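Local coordinates for protein methyltransferase (Streptomyces regensis, PDB 5N5D) that binds S-adenosylmethionine and probably transfers its methyl group to a hydroxyl oxygen during the biosynthesis of tomaymycin, at residues 26-31 and 72-77; 148-153 and 190-195; 165-170 and 219-224. All blocks are in the same frame, centred on the assembly; numbering follows the deposited sequence. Where two conformers were deposited one is given.

Interaction 1: residues 26-31 and 72-77; sequences EALSKA and GGYSSI. With SAM (S-adenosylmethionine), chain H.
L28 and Y74 meet through a CH-pi contact: methyl CD2 of L28 sits over one face of the Y74 ring, 4.1 Å from its centroid and 28° off the ring normal. Y74 holds its CG anti to the backbone N (chi1 -175°), which swings the ring back toward helix 26-31; there the carbonyl O of L28 lies in the ring plane, 3.5 Å from edge atom CE1, and A31 CB also approaches the edge. Most other contacts are apolar. L28 CD2 also packs 3.6 Å from I77 CG2, the two side chains sliding past each other in opposite directions, while I77 CD1 meets A31 CB at 4.0 Å and A27 CB at 4.1 Å. A31 points toward the 72-77 segment, CB resting on Y74 CA and the carbonyl O of G72. No hydrogen bond links the segments; the polar bonds run to S-adenosylmethionine instead. The backbone N of S75 gives a nearly straight bond to SAM OXT (3.1 Å, 168°), and the SAM amino N donates to S75 OG at 2.8 Å. The Y74 hydroxyl is hydrogen-bonded to E24 and W78. With an alanine here, L28 CD2 would probably lose the ring it lies on, and E24 its hydroxyl partner, opening a gap beside L28 and A31. G73 is the N-cap residue of helix 74-80. That helix follows strand 64-68, as in Rossmann-like methyltransferases; helix 26-31 lies against its start, and helix 96-108 packs on both, R105 against A31 and L106 against I77.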
# COMPACT_ATOMS: atom_id res chain seq x y z
N GLU A 26 0.09 -4.00 -24.74
CA GLU A 26 -0.04 -2.88 -25.67
C GLU A 26 -0.89 -1.76 -25.08
O GLU A 26 -0.51 -0.59 -25.10
CB GLU A 26 -0.65 -3.39 -26.99
CG GLU A 26 -0.95 -2.32 -28.04
CD GLU A 26 -1.92 -2.79 -29.12
OE1 GLU A 26 -2.73 -3.71 -28.86
OE2 GLU A 26 -1.87 -2.23 -30.24
N ALA A 27 -2.07 -2.11 -24.55
CA ALA A 27 -2.98 -1.08 -24.05
C ALA A 27 -2.31 -0.24 -22.96
O ALA A 27 -2.39 0.99 -22.98
CB ALA A 27 -4.26 -1.73 -23.53
N LEU A 28 -1.63 -0.90 -22.02
CA LEU A 28 -0.98 -0.16 -20.94
C LEU A 28 0.21 0.65 -21.44
O LEU A 28 0.38 1.81 -21.06
CB LEU A 28 -0.52 -1.13 -19.85
CG LEU A 28 -1.61 -1.62 -18.89
CD1 LEU A 28 -1.10 -2.78 -18.05
CD2 LEU A 28 -2.09 -0.48 -17.99
N SER A 29 1.05 0.06 -22.29
CA SER A 29 2.21 0.79 -22.79
C SER A 29 1.78 2.00 -23.61
O SER A 29 2.45 3.03 -23.59
CB SER A 29 3.11 -0.14 -23.61
OG SER A 29 2.43 -0.67 -24.72
N LYS A 30 0.67 1.88 -24.35
CA LYS A 30 0.16 3.02 -25.11
C LYS A 30 -0.45 4.06 -24.18
O LYS A 30 -0.21 5.26 -24.34
CB LYS A 30 -0.87 2.56 -26.14
CG LYS A 30 -0.30 1.71 -27.28
CD LYS A 30 -1.39 1.25 -28.27
CE LYS A 30 -1.93 2.40 -29.11
NZ LYS A 30 -2.82 1.92 -30.21
N ALA A 31 -1.26 3.62 -23.21
CA ALA A 31 -1.87 4.54 -22.26
C ALA A 31 -0.81 5.34 -21.52
O ALA A 31 -1.01 6.53 -21.22
CB ALA A 31 -2.76 3.78 -21.27
N GLY A 72 -5.50 9.60 -19.40
CA GLY A 72 -5.38 8.74 -20.56
C GLY A 72 -5.77 7.30 -20.34
O GLY A 72 -5.62 6.49 -21.26
N GLY A 73 -6.28 6.96 -19.17
CA GLY A 73 -6.76 5.62 -18.91
C GLY A 73 -5.76 4.65 -18.33
O GLY A 73 -6.08 3.46 -18.20
N TYR A 74 -4.55 5.11 -17.98
CA TYR A 74 -3.54 4.19 -17.49
C TYR A 74 -3.96 3.58 -16.15
O TYR A 74 -4.04 2.35 -16.01
CB TYR A 74 -2.17 4.88 -17.37
CG TYR A 74 -1.12 3.88 -16.98
CD1 TYR A 74 -0.47 3.12 -17.95
CD2 TYR A 74 -0.82 3.64 -15.65
CE1 TYR A 74 0.47 2.16 -17.60
CE2 TYR A 74 0.12 2.69 -15.29
CZ TYR A 74 0.75 1.94 -16.27
OH TYR A 74 1.67 0.99 -15.91
N SER A 75 -4.24 4.41 -15.15
CA SER A 75 -4.75 3.86 -13.90
C SER A 75 -6.07 3.13 -14.12
O SER A 75 -6.33 2.11 -13.46
CB SER A 75 -4.92 4.98 -12.86
OG SER A 75 -5.75 6.02 -13.35
N SER A 76 -6.88 3.60 -15.07
CA SER A 76 -8.19 3.00 -15.32
C SER A 76 -8.06 1.54 -15.74
O SER A 76 -8.85 0.70 -15.30
CB SER A 76 -8.93 3.80 -16.40
OG SER A 76 -8.76 5.20 -16.20
N ILE A 77 -7.09 1.24 -16.60
CA ILE A 77 -6.91 -0.15 -17.04
C ILE A 77 -6.57 -1.03 -15.85
O ILE A 77 -7.14 -2.12 -15.69
CB ILE A 77 -5.82 -0.23 -18.12
CG1 ILE A 77 -6.28 0.45 -19.41
CG2 ILE A 77 -5.46 -1.69 -18.41
CD1 ILE A 77 -5.17 0.69 -20.41
N SAM H . -5.50 8.76 -12.87
CA SAM H . -4.69 8.98 -14.08
C SAM H . -3.59 7.88 -14.21
O SAM H . -2.97 7.59 -13.16
OXT SAM H . -3.40 7.37 -15.33
CB SAM H . -4.04 10.38 -14.07
CG SAM H . -5.04 11.47 -13.71
SD SAM H . -4.22 13.07 -13.91
CE SAM H . -3.19 13.09 -12.48
C5' SAM H . -5.49 14.26 -13.35
C4' SAM H . -6.67 14.33 -14.30
O4' SAM H . -7.79 15.00 -13.66
C3' SAM H . -6.40 15.08 -15.61
O3' SAM H . -6.69 14.24 -16.71
C2' SAM H . -7.31 16.32 -15.51
O2' SAM H . -7.82 16.73 -16.78
C1' SAM H . -8.43 15.80 -14.63
N9 SAM H . -9.20 16.82 -13.94
C8 SAM H . -8.73 17.98 -13.37
N7 SAM H . -9.64 18.69 -12.76
C5 SAM H . -10.80 17.95 -12.94
C6 SAM H . -12.13 18.14 -12.50
N6 SAM H . -12.52 19.19 -11.78
N1 SAM H . -13.04 17.20 -12.84
C2 SAM H . -12.65 16.15 -13.56
N3 SAM H . -11.43 15.86 -14.02
C4 SAM H . -10.54 16.80 -13.67

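Interaction 2: residues 148-153 and 190-195; sequences DIPEYF and VRRFHE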
# COMPACT_ATOMS: atom_id res chain seq x y z
N ASP A 148 -10.12 20.38 -4.69
CA ASP A 148 -11.42 19.79 -4.40
C ASP A 148 -11.34 18.46 -3.66
O ASP A 148 -12.38 17.82 -3.46
CB ASP A 148 -12.20 19.62 -5.70
CG ASP A 148 -12.70 20.93 -6.27
OD1 ASP A 148 -12.95 21.88 -5.49
OD2 ASP A 148 -12.85 21.01 -7.50
N ILE A 149 -10.15 18.03 -3.23
CA ILE A 149 -10.00 16.75 -2.54
C ILE A 149 -10.94 16.65 -1.34
O ILE A 149 -11.57 15.60 -1.15
CB ILE A 149 -8.53 16.52 -2.16
CG1 ILE A 149 -7.75 16.17 -3.42
CG2 ILE A 149 -8.40 15.38 -1.16
CD1 ILE A 149 -6.25 16.10 -3.24
N PRO A 150 -11.09 17.69 -0.50
CA PRO A 150 -12.04 17.55 0.62
C PRO A 150 -13.45 17.19 0.16
O PRO A 150 -14.10 16.32 0.76
CB PRO A 150 -11.99 18.93 1.30
CG PRO A 150 -10.64 19.45 0.95
CD PRO A 150 -10.37 18.97 -0.44
N GLU A 151 -13.93 17.84 -0.90
CA GLU A 151 -15.26 17.57 -1.44
C GLU A 151 -15.31 16.21 -2.12
O GLU A 151 -16.33 15.51 -2.06
CB GLU A 151 -15.65 18.69 -2.41
CG GLU A 151 -15.93 20.04 -1.74
CD GLU A 151 -14.68 20.81 -1.28
OE1 GLU A 151 -13.56 20.54 -1.76
OE2 GLU A 151 -14.83 21.71 -0.44
N TYR A 152 -14.23 15.82 -2.78
CA TYR A 152 -14.18 14.47 -3.36
C TYR A 152 -14.23 13.41 -2.26
O TYR A 152 -14.87 12.37 -2.43
CB TYR A 152 -12.92 14.29 -4.20
CG TYR A 152 -12.85 15.16 -5.44
CD1 TYR A 152 -14.01 15.58 -6.09
CD2 TYR A 152 -11.63 15.56 -5.97
CE1 TYR A 152 -13.96 16.37 -7.21
CE2 TYR A 152 -11.57 16.36 -7.11
CZ TYR A 152 -12.74 16.76 -7.72
OH TYR A 152 -12.72 17.56 -8.84
N PHE A 153 -13.55 13.66 -1.15
CA PHE A 153 -13.60 12.73 -0.02
C PHE A 153 -15.01 12.65 0.55
O PHE A 153 -15.52 11.55 0.81
CB PHE A 153 -12.59 13.17 1.04
CG PHE A 153 -12.62 12.35 2.29
CD1 PHE A 153 -12.44 10.98 2.25
CD2 PHE A 153 -12.78 12.96 3.52
CE1 PHE A 153 -12.45 10.23 3.41
CE2 PHE A 153 -12.79 12.21 4.69
CZ PHE A 153 -12.63 10.85 4.63
N VAL A 190 -5.44 19.53 0.51
CA VAL A 190 -4.88 18.31 1.08
C VAL A 190 -4.83 18.41 2.60
O VAL A 190 -5.12 17.45 3.30
CB VAL A 190 -3.49 18.03 0.48
CG1 VAL A 190 -2.82 16.84 1.18
CG2 VAL A 190 -3.62 17.74 -1.02
N ARG A 191 -4.47 19.59 3.12
CA ARG A 191 -4.46 19.77 4.57
C ARG A 191 -5.87 19.62 5.14
O ARG A 191 -6.07 18.92 6.14
CB ARG A 191 -3.88 21.14 4.91
CG ARG A 191 -2.38 21.25 4.68
CD ARG A 191 -1.86 22.64 4.99
NE ARG A 191 -2.26 23.12 6.32
CZ ARG A 191 -1.60 22.86 7.44
NH1 ARG A 191 -0.51 22.11 7.44
NH2 ARG A 191 -2.05 23.35 8.59
N ARG A 192 -6.85 20.28 4.52
CA ARG A 192 -8.23 20.16 4.96
C ARG A 192 -8.68 18.71 4.98
O ARG A 192 -9.37 18.27 5.91
CB ARG A 192 -9.13 20.99 4.04
CG ARG A 192 -10.63 20.94 4.33
CD ARG A 192 -11.06 22.02 5.29
NE ARG A 192 -10.60 21.73 6.64
CZ ARG A 192 -11.28 21.03 7.54
NH1 ARG A 192 -10.75 20.83 8.74
NH2 ARG A 192 -12.47 20.53 7.26
N PHE A 193 -8.28 17.94 3.97
CA PHE A 193 -8.66 16.53 3.88
C PHE A 193 -8.08 15.73 5.04
O PHE A 193 -8.78 14.92 5.66
CB PHE A 193 -8.19 16.00 2.52
CG PHE A 193 -8.09 14.50 2.42
CD1 PHE A 193 -9.19 13.70 2.64
CD2 PHE A 193 -6.89 13.91 2.07
CE1 PHE A 193 -9.09 12.32 2.53
CE2 PHE A 193 -6.78 12.54 1.95
CZ PHE A 193 -7.88 11.74 2.18
N HIS A 194 -6.80 15.95 5.34
CA HIS A 194 -6.18 15.23 6.46
C HIS A 194 -6.80 15.65 7.78
O HIS A 194 -6.96 14.83 8.69
CB HIS A 194 -4.67 15.44 6.46
CG HIS A 194 -3.96 14.60 5.45
ND1 HIS A 194 -3.99 14.88 4.10
CD2 HIS A 194 -3.26 13.46 5.58
CE1 HIS A 194 -3.32 13.95 3.45
NE2 HIS A 194 -2.86 13.08 4.32
N GLU A 195 -7.15 16.93 7.91
CA GLU A 195 -7.85 17.40 9.10
C GLU A 195 -9.22 16.74 9.24
O GLU A 195 -9.64 16.40 10.36
CB GLU A 195 -7.98 18.92 9.04
CG GLU A 195 -6.67 19.65 9.24
CD GLU A 195 -6.76 21.11 8.88
OE1 GLU A 195 -7.89 21.63 8.69
OE2 GLU A 195 -5.69 21.74 8.78
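F153 and F193 form a T-shaped pair: the edge of F193 is directed at the face of F153, with centroids 5.0 Å apart and planes at 71°. F193 CE1 makes the closest touch, 3.5 Å from F153 CG, so the edge meets the ring near its rim and not at its centre. Both phenylalanines carry CG anti to the backbone N (chi1 176° in F153), which sends the two rings into the groove between the helices. Aliphatic packing continues the seam toward the N-terminal ends of the two segments. I149 uses two branches: CG2 presses on F193 CG at 3.7 Å, and CD1 lies beside V190 CG2 at 3.8 Å, those two side chains pointing the same way. P150 CG meets R192 CG at 3.7 Å, the proline ring lying against the aliphatic part of the arginine.

No hydrogen bond crosses the contact. Within 190-195, R192 NH1 donates to the anti lone pair of E195 OE1 at 3.0 Å, nearly in the guanidinium plane, while R191 adds only a long charge contact to the other oxygen. H194 ND1 bonds to V190 O at 2.9 Å from one face of the carbonyl plane, and H194 N reaches the same oxygen from the opposite face. H194 NE2 is hydrogen-bonded to S207, and the ring stacks on F17 of the second subunit. Segments 149-153 and 190-195 run at 37°, axes 8.6 Å apart at closest, a roughly parallel helix pair on one side of the central sheet, as expected for the helical layers of a Rossmann-like fold.

Interaction 3: residues 165-170 and 219-224; sequences VVVVDN and FTLALV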
# COMPACT_ATOMS: atom_id res chain seq x y z
N VAL A 165 -12.48 1.20 0.40
CA VAL A 165 -11.12 1.73 0.40
C VAL A 165 -11.11 2.99 -0.45
O VAL A 165 -11.63 3.00 -1.57
CB VAL A 165 -10.11 0.70 -0.12
CG1 VAL A 165 -8.68 1.16 0.19
CG2 VAL A 165 -10.38 -0.67 0.48
N VAL A 166 -10.52 4.05 0.08
CA VAL A 166 -10.35 5.31 -0.64
C VAL A 166 -8.86 5.58 -0.73
O VAL A 166 -8.16 5.59 0.29
CB VAL A 166 -11.08 6.47 0.06
CG1 VAL A 166 -10.92 7.75 -0.73
CG2 VAL A 166 -12.54 6.14 0.25
N VAL A 167 -8.35 5.74 -1.95
CA VAL A 167 -6.96 6.11 -2.19
C VAL A 167 -6.95 7.50 -2.81
O VAL A 167 -7.63 7.73 -3.82
CB VAL A 167 -6.24 5.09 -3.09
CG1 VAL A 167 -4.84 5.60 -3.46
CG2 VAL A 167 -6.14 3.74 -2.40
N VAL A 168 -6.18 8.41 -2.22
CA VAL A 168 -6.01 9.76 -2.74
C VAL A 168 -4.55 9.92 -3.13
O VAL A 168 -3.66 9.75 -2.28
CB VAL A 168 -6.43 10.83 -1.71
CG1 VAL A 168 -6.23 12.23 -2.30
CG2 VAL A 168 -7.86 10.60 -1.26
N ASP A 169 -4.30 10.21 -4.40
CA ASP A 169 -2.94 10.36 -4.90
C ASP A 169 -2.43 11.79 -4.72
O ASP A 169 -3.20 12.75 -4.60
CB ASP A 169 -2.86 9.97 -6.38
CG ASP A 169 -1.47 9.49 -6.79
OD1 ASP A 169 -0.60 9.33 -5.90
OD2 ASP A 169 -1.24 9.26 -8.00
N ASN A 170 -1.10 11.90 -4.68
CA ASN A 170 -0.37 13.17 -4.79
C ASN A 170 -0.66 14.11 -3.62
O ASN A 170 -0.94 15.30 -3.80
CB ASN A 170 -0.68 13.84 -6.13
CG ASN A 170 -0.41 12.92 -7.32
OD1 ASN A 170 -1.26 12.74 -8.19
ND2 ASN A 170 0.78 12.33 -7.35
N PHE A 219 0.75 9.08 -1.15
CA PHE A 219 -0.67 8.79 -1.25
C PHE A 219 -1.26 8.57 0.13
O PHE A 219 -0.54 8.29 1.10
CB PHE A 219 -0.93 7.56 -2.12
CG PHE A 219 -0.42 6.27 -1.53
CD1 PHE A 219 0.89 5.87 -1.71
CD2 PHE A 219 -1.27 5.44 -0.82
CE1 PHE A 219 1.35 4.67 -1.18
CE2 PHE A 219 -0.82 4.24 -0.29
CZ PHE A 219 0.49 3.85 -0.47
N THR A 220 -2.58 8.72 0.22
CA THR A 220 -3.34 8.41 1.41
C THR A 220 -4.23 7.21 1.12
O THR A 220 -4.88 7.14 0.08
CB THR A 220 -4.21 9.59 1.84
OG1 THR A 220 -3.37 10.72 2.07
CG2 THR A 220 -4.99 9.26 3.12
N LEU A 221 -4.25 6.27 2.06
CA LEU A 221 -5.12 5.11 1.99
C LEU A 221 -6.05 5.15 3.19
O LEU A 221 -5.58 5.16 4.33
CB LEU A 221 -4.32 3.81 1.96
CG LEU A 221 -5.15 2.55 1.67
CD1 LEU A 221 -4.29 1.49 1.03
CD2 LEU A 221 -5.81 2.01 2.94
N ALA A 222 -7.35 5.18 2.92
CA ALA A 222 -8.36 5.26 3.96
C ALA A 222 -9.30 4.07 3.85
O ALA A 222 -9.63 3.61 2.75
CB ALA A 222 -9.15 6.56 3.84
N LEU A 223 -9.71 3.56 5.01
CA LEU A 223 -10.69 2.49 5.12
C LEU A 223 -11.92 3.05 5.80
O LEU A 223 -11.83 3.59 6.91
CB LEU A 223 -10.12 1.32 5.92
CG LEU A 223 -11.08 0.16 6.19
CD1 LEU A 223 -11.44 -0.56 4.91
CD2 LEU A 223 -10.45 -0.79 7.20
N VAL A 224 -13.07 2.94 5.14
CA VAL A 224 -14.33 3.35 5.75
C VAL A 224 -14.75 2.26 6.72
O VAL A 224 -14.80 1.08 6.36
CB VAL A 224 -15.40 3.61 4.68
CG1 VAL A 224 -16.72 4.04 5.34
CG2 VAL A 224 -14.93 4.65 3.69
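V166 and A222 form an antiparallel hydrogen-bonded pair: V166 N donates to A222 O and A222 N to V166 O, both at 2.8 Å and with N-H...O angles of 171° and 164°. V168 and T220 repeat the pattern two residues on, V168 N to T220 O and T220 N to V168 O, each at 2.9 Å, both donors in the plane of the carbonyl they reach. The non-hydrogen-bonded pair V167 with L221 lies between them, and V165 with L223 beyond V166; here CA-H groups approach the same carbonyls, the shortest such contact being V167 CA to T220 O at 3.2 Å. The side chain of D169 comes about 6 Å from S-adenosylmethionine, and its OD1 is hydrogen-bonded to a butanediol probably from the crystallisation liquor.

Side-chain packing is looser and falls on two faces. V165, V167 and L221 share one face with F219, whose CG sits between the backbone N and carbonyl carbon (chi1 67°), turning the ring away from strand 165-169, although V167 CG1 still brushes F219 CD2 at 4.4 Å. On the other face V166 CB meets A222 CB at 4.2 Å, and V168 stands beside T220, whose OG1 is hydrogen-bonded to S207. Helix 47-60 covers the first face through L53 and L56, L55 and L59 of the second subunit extending that cover; helix 185-198 lies over V168 and T220 on the other. Strand 165-169 also bonds to strand 139-142.

The chemistry is thus split: four short, fairly straight backbone bonds fix the register, while valines, leucine and alanine supply apolar surface to both faces of the sheet.

Interaction 1 closes before the others open along the chain and lies across the chain's centre from them, its centre 27 Å from that of interaction 2 and 21 Å from that of interaction 3. Interactions 2 and 3 have alternating segments: helix 149-158, strand 165-169, helix 185-198 and strand 217-224 follow in turn, with strand 203-211 between the last two. Their centres are 11 Å apart and they touch, F193 CZ packing on V168 CG2 at 3.6 Å, so the helix pair lies directly on the antiparallel strand pair. Both also reach the second subunit. Interactions 1 and 2 each contribute residues to the S-adenosylmethionine pocket, Y74 and S75 from one and Y152 from the other.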